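Local coordinates for Xaa-Pro dipeptidase (Pyrococcus horikoshii, PDB 1WY2), which probably splits dipeptides that carry proline at the C-terminal position and a nonpolar residue at the N-terminal one, as a dimeric cobalt-dependent metallopeptidase, at residues A52-Y61 with I70-F81. Residues are numbered along the deposited sequence; the frame is centred on the assembly and turned at random.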
# COMPACT_ATOMS: atom_id res chain seq x y z
N ALA A 52 -14.07 -14.16 -20.91
CA ALA A 52 -13.39 -13.49 -19.82
C ALA A 52 -11.95 -13.99 -19.85
O ALA A 52 -11.72 -15.20 -19.78
CB ALA A 52 -14.05 -13.83 -18.48
N THR A 53 -11.00 -13.08 -19.96
CA THR A 53 -9.59 -13.45 -20.03
C THR A 53 -8.72 -12.64 -19.08
O THR A 53 -8.91 -11.44 -18.93
CB THR A 53 -9.04 -13.24 -21.46
OG1 THR A 53 -9.87 -13.92 -22.41
CG2 THR A 53 -7.61 -13.77 -21.57
N LEU A 54 -7.77 -13.31 -18.45
CA LEU A 54 -6.85 -12.64 -17.53
C LEU A 54 -5.50 -12.50 -18.23
O LEU A 54 -4.84 -13.50 -18.52
CB LEU A 54 -6.68 -13.45 -16.24
CG LEU A 54 -5.59 -12.96 -15.29
CD1 LEU A 54 -5.90 -11.55 -14.80
CD2 LEU A 54 -5.48 -13.92 -14.11
N TYR A 55 -5.10 -11.27 -18.52
CA TYR A 55 -3.82 -11.01 -19.18
C TYR A 55 -2.79 -10.63 -18.13
O TYR A 55 -3.05 -9.77 -17.29
CB TYR A 55 -3.95 -9.86 -20.19
CG TYR A 55 -4.87 -10.14 -21.35
CD1 TYR A 55 -6.24 -9.95 -21.24
CD2 TYR A 55 -4.36 -10.61 -22.56
CE1 TYR A 55 -7.09 -10.21 -22.32
CE2 TYR A 55 -5.20 -10.88 -23.64
CZ TYR A 55 -6.56 -10.67 -23.51
OH TYR A 55 -7.38 -10.91 -24.59
N VAL A 56 -1.62 -11.26 -18.19
CA VAL A 56 -0.57 -10.97 -17.23
C VAL A 56 0.81 -10.96 -17.87
O VAL A 56 1.01 -11.54 -18.94
CB VAL A 56 -0.55 -12.00 -16.08
CG1 VAL A 56 -1.88 -11.98 -15.33
CG2 VAL A 56 -0.29 -13.39 -16.64
N PRO A 57 1.78 -10.28 -17.23
CA PRO A 57 3.15 -10.22 -17.75
C PRO A 57 3.77 -11.62 -17.63
O PRO A 57 3.28 -12.45 -16.87
CB PRO A 57 3.83 -9.22 -16.82
CG PRO A 57 2.70 -8.33 -16.39
CD PRO A 57 1.60 -9.33 -16.12
N GLU A 58 4.83 -11.87 -18.39
CA GLU A 58 5.49 -13.17 -18.35
C GLU A 58 5.88 -13.60 -16.94
O GLU A 58 5.75 -14.76 -16.58
CB GLU A 58 6.74 -13.15 -19.24
CG GLU A 58 6.43 -12.89 -20.71
CD GLU A 58 7.67 -12.96 -21.58
OE1 GLU A 58 8.59 -12.13 -21.39
OE2 GLU A 58 7.73 -13.84 -22.47
N LEU A 59 6.36 -12.65 -16.14
CA LEU A 59 6.77 -12.94 -14.77
C LEU A 59 5.60 -13.19 -13.83
O LEU A 59 5.75 -13.13 -12.61
CB LEU A 59 7.63 -11.80 -14.22
CG LEU A 59 8.99 -11.55 -14.88
CD1 LEU A 59 9.63 -10.30 -14.29
CD2 LEU A 59 9.89 -12.76 -14.68
N GLU A 60 4.42 -13.46 -14.39
CA GLU A 60 3.23 -13.71 -13.60
C GLU A 60 2.39 -14.84 -14.17
O GLU A 60 1.51 -15.38 -13.50
CB GLU A 60 2.37 -12.45 -13.52
CG GLU A 60 3.01 -11.31 -12.75
CD GLU A 60 3.14 -11.63 -11.28
OE1 GLU A 60 3.67 -12.71 -10.95
OE2 GLU A 60 2.73 -10.79 -10.45
N TYR A 61 2.67 -15.19 -15.42
CA TYR A 61 1.93 -16.23 -16.13
C TYR A 61 1.77 -17.57 -15.41
O TYR A 61 0.65 -18.01 -15.17
CB TYR A 61 2.55 -16.47 -17.50
CG TYR A 61 1.78 -17.46 -18.34
CD1 TYR A 61 0.49 -17.17 -18.78
CD2 TYR A 61 2.33 -18.70 -18.68
CE1 TYR A 61 -0.24 -18.09 -19.53
CE2 TYR A 61 1.61 -19.63 -19.43
CZ TYR A 61 0.32 -19.32 -19.85
OH TYR A 61 -0.40 -20.23 -20.58
N ILE A 70 -10.21 -18.41 -14.66
CA ILE A 70 -10.55 -17.97 -16.02
C ILE A 70 -9.29 -18.09 -16.88
O ILE A 70 -8.17 -18.02 -16.36
CB ILE A 70 -11.07 -16.51 -16.05
CG1 ILE A 70 -9.98 -15.55 -15.58
CG2 ILE A 70 -12.30 -16.38 -15.17
CD1 ILE A 70 -10.35 -14.09 -15.77
N PRO A 71 -9.45 -18.26 -18.20
CA PRO A 71 -8.32 -18.39 -19.13
C PRO A 71 -7.27 -17.31 -18.95
O PRO A 71 -7.59 -16.12 -18.87
CB PRO A 71 -9.00 -18.31 -20.49
CG PRO A 71 -10.31 -18.97 -20.24
CD PRO A 71 -10.73 -18.37 -18.91
N VAL A 72 -6.00 -17.72 -18.90
CA VAL A 72 -4.90 -16.78 -18.72
C VAL A 72 -4.07 -16.64 -19.99
O VAL A 72 -3.69 -17.63 -20.61
CB VAL A 72 -3.97 -17.23 -17.58
CG1 VAL A 72 -2.87 -16.19 -17.36
CG2 VAL A 72 -4.76 -17.44 -16.30
N GLU A 73 -3.80 -15.39 -20.37
CA GLU A 73 -2.99 -15.07 -21.54
C GLU A 73 -1.82 -14.20 -21.08
O GLU A 73 -2.01 -13.25 -20.32
CB GLU A 73 -3.81 -14.30 -22.57
CG GLU A 73 -4.81 -15.14 -23.35
CD GLU A 73 -4.14 -16.11 -24.31
OE1 GLU A 73 -3.35 -15.64 -25.15
OE2 GLU A 73 -4.41 -17.32 -24.21
N LYS A 74 -0.62 -14.52 -21.54
CA LYS A 74 0.55 -13.74 -21.15
C LYS A 74 1.00 -12.85 -22.30
O LYS A 74 0.75 -13.15 -23.47
CB LYS A 74 1.70 -14.65 -20.72
CG LYS A 74 2.28 -15.53 -21.82
CD LYS A 74 1.35 -16.66 -22.21
CE LYS A 74 2.02 -17.60 -23.21
NZ LYS A 74 1.16 -18.77 -23.54
N PHE A 75 1.64 -11.74 -21.95
CA PHE A 75 2.15 -10.80 -22.94
C PHE A 75 3.54 -10.34 -22.53
O PHE A 75 3.86 -10.28 -21.34
CB PHE A 75 1.20 -9.60 -23.08
CG PHE A 75 1.03 -8.80 -21.82
CD1 PHE A 75 2.00 -7.89 -21.41
CD2 PHE A 75 -0.11 -8.96 -21.04
CE1 PHE A 75 1.84 -7.15 -20.24
CE2 PHE A 75 -0.29 -8.22 -19.87
CZ PHE A 75 0.69 -7.31 -19.47
N LYS A 76 4.38 -10.03 -23.52
CA LYS A 76 5.74 -9.58 -23.25
C LYS A 76 5.79 -8.07 -23.14
O LYS A 76 6.54 -7.52 -22.33
CB LYS A 76 6.68 -10.06 -24.36
CG LYS A 76 6.70 -11.57 -24.54
CD LYS A 76 7.64 -11.98 -25.66
CE LYS A 76 7.66 -13.49 -25.86
NZ LYS A 76 8.54 -13.89 -26.99
N LYS A 77 5.00 -7.39 -23.97
CA LYS A 77 4.96 -5.94 -23.97
C LYS A 77 3.51 -5.46 -23.96
O LYS A 77 2.63 -6.11 -24.53
CB LYS A 77 5.68 -5.40 -25.21
CG LYS A 77 5.88 -3.89 -25.22
CD LYS A 77 6.72 -3.45 -26.41
CE LYS A 77 8.14 -4.00 -26.34
NZ LYS A 77 8.86 -3.54 -25.12
N MET A 78 3.26 -4.33 -23.30
CA MET A 78 1.92 -3.78 -23.20
C MET A 78 1.23 -3.61 -24.54
O MET A 78 0.00 -3.70 -24.63
CB MET A 78 1.96 -2.43 -22.47
CG MET A 78 2.04 -2.55 -20.96
SD MET A 78 0.61 -3.40 -20.27
CE MET A 78 -0.60 -2.08 -20.26
N ASP A 79 2.01 -3.37 -25.60
CA ASP A 79 1.43 -3.20 -26.93
C ASP A 79 0.60 -4.42 -27.30
O ASP A 79 -0.39 -4.31 -28.03
CB ASP A 79 2.53 -2.99 -27.96
CG ASP A 79 3.33 -1.72 -27.71
OD1 ASP A 79 2.72 -0.64 -27.62
OD2 ASP A 79 4.57 -1.81 -27.61
N GLU A 80 1.00 -5.58 -26.79
CA GLU A 80 0.29 -6.83 -27.06
C GLU A 80 -1.07 -6.78 -26.37
O GLU A 80 -2.07 -7.27 -26.90
CB GLU A 80 1.09 -8.01 -26.53
CG GLU A 80 2.47 -8.17 -27.16
CD GLU A 80 3.28 -9.27 -26.52
OE1 GLU A 80 2.80 -10.43 -26.49
OE2 GLU A 80 4.39 -8.98 -26.04
N PHE A 81 -1.10 -6.18 -25.18
CA PHE A 81 -2.33 -6.05 -24.41
C PHE A 81 -3.29 -5.11 -25.12
O PHE A 81 -4.46 -5.45 -25.35
CB PHE A 81 -2.03 -5.52 -23.01
CG PHE A 81 -3.26 -5.23 -22.19
CD1 PHE A 81 -4.10 -6.26 -21.79
CD2 PHE A 81 -3.60 -3.92 -21.86
CE1 PHE A 81 -5.26 -6.00 -21.06
CE2 PHE A 81 -4.76 -3.65 -21.14
CZ PHE A 81 -5.59 -4.69 -20.74
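Strands 52-57 and 72-75 are the parallel pair of a beta-alpha-beta unit, with Leu54 beside Val72 and Tyr55 beside Glu73. Leu54 N gives Pro71 O a nearly straight hydrogen bond (2.8 Å, 177°), Leu54 O accepts from Glu73 N at 2.8 Å, and Val56 N and O continue the alternation with Glu73 O and Phe75 N. On the face of Leu54 and Val56, Ile70 CD1 lies 3.8 Å from Leu54 CB, and the connecting helix 58-67 brings Tyr61 over strand 72-75. Tyr61 CG stands anti to the backbone N (chi1 -176°), which carries the ring to Lys74, whose CD lies over one face, 3.6 Å from the centroid, while Val72 O lies in plane at the ring edge. Were Tyr61 replaced by an alanine, the Lys74 chain would probably lose the face it lies on and be free to turn. In this N-terminal creatinase/prolidase domain, 51-57 also pairs with 44-48. On the other face, Phe81 turns its edge to the Tyr55 ring in an offset edge-to-face pair (planes 73° apart), while Glu73 CB packs 3.7 Å from Tyr55 CD2. Pro57 CA sits over the face of the Phe75 ring, 4.3 Å from its centroid, a CH-pi contact.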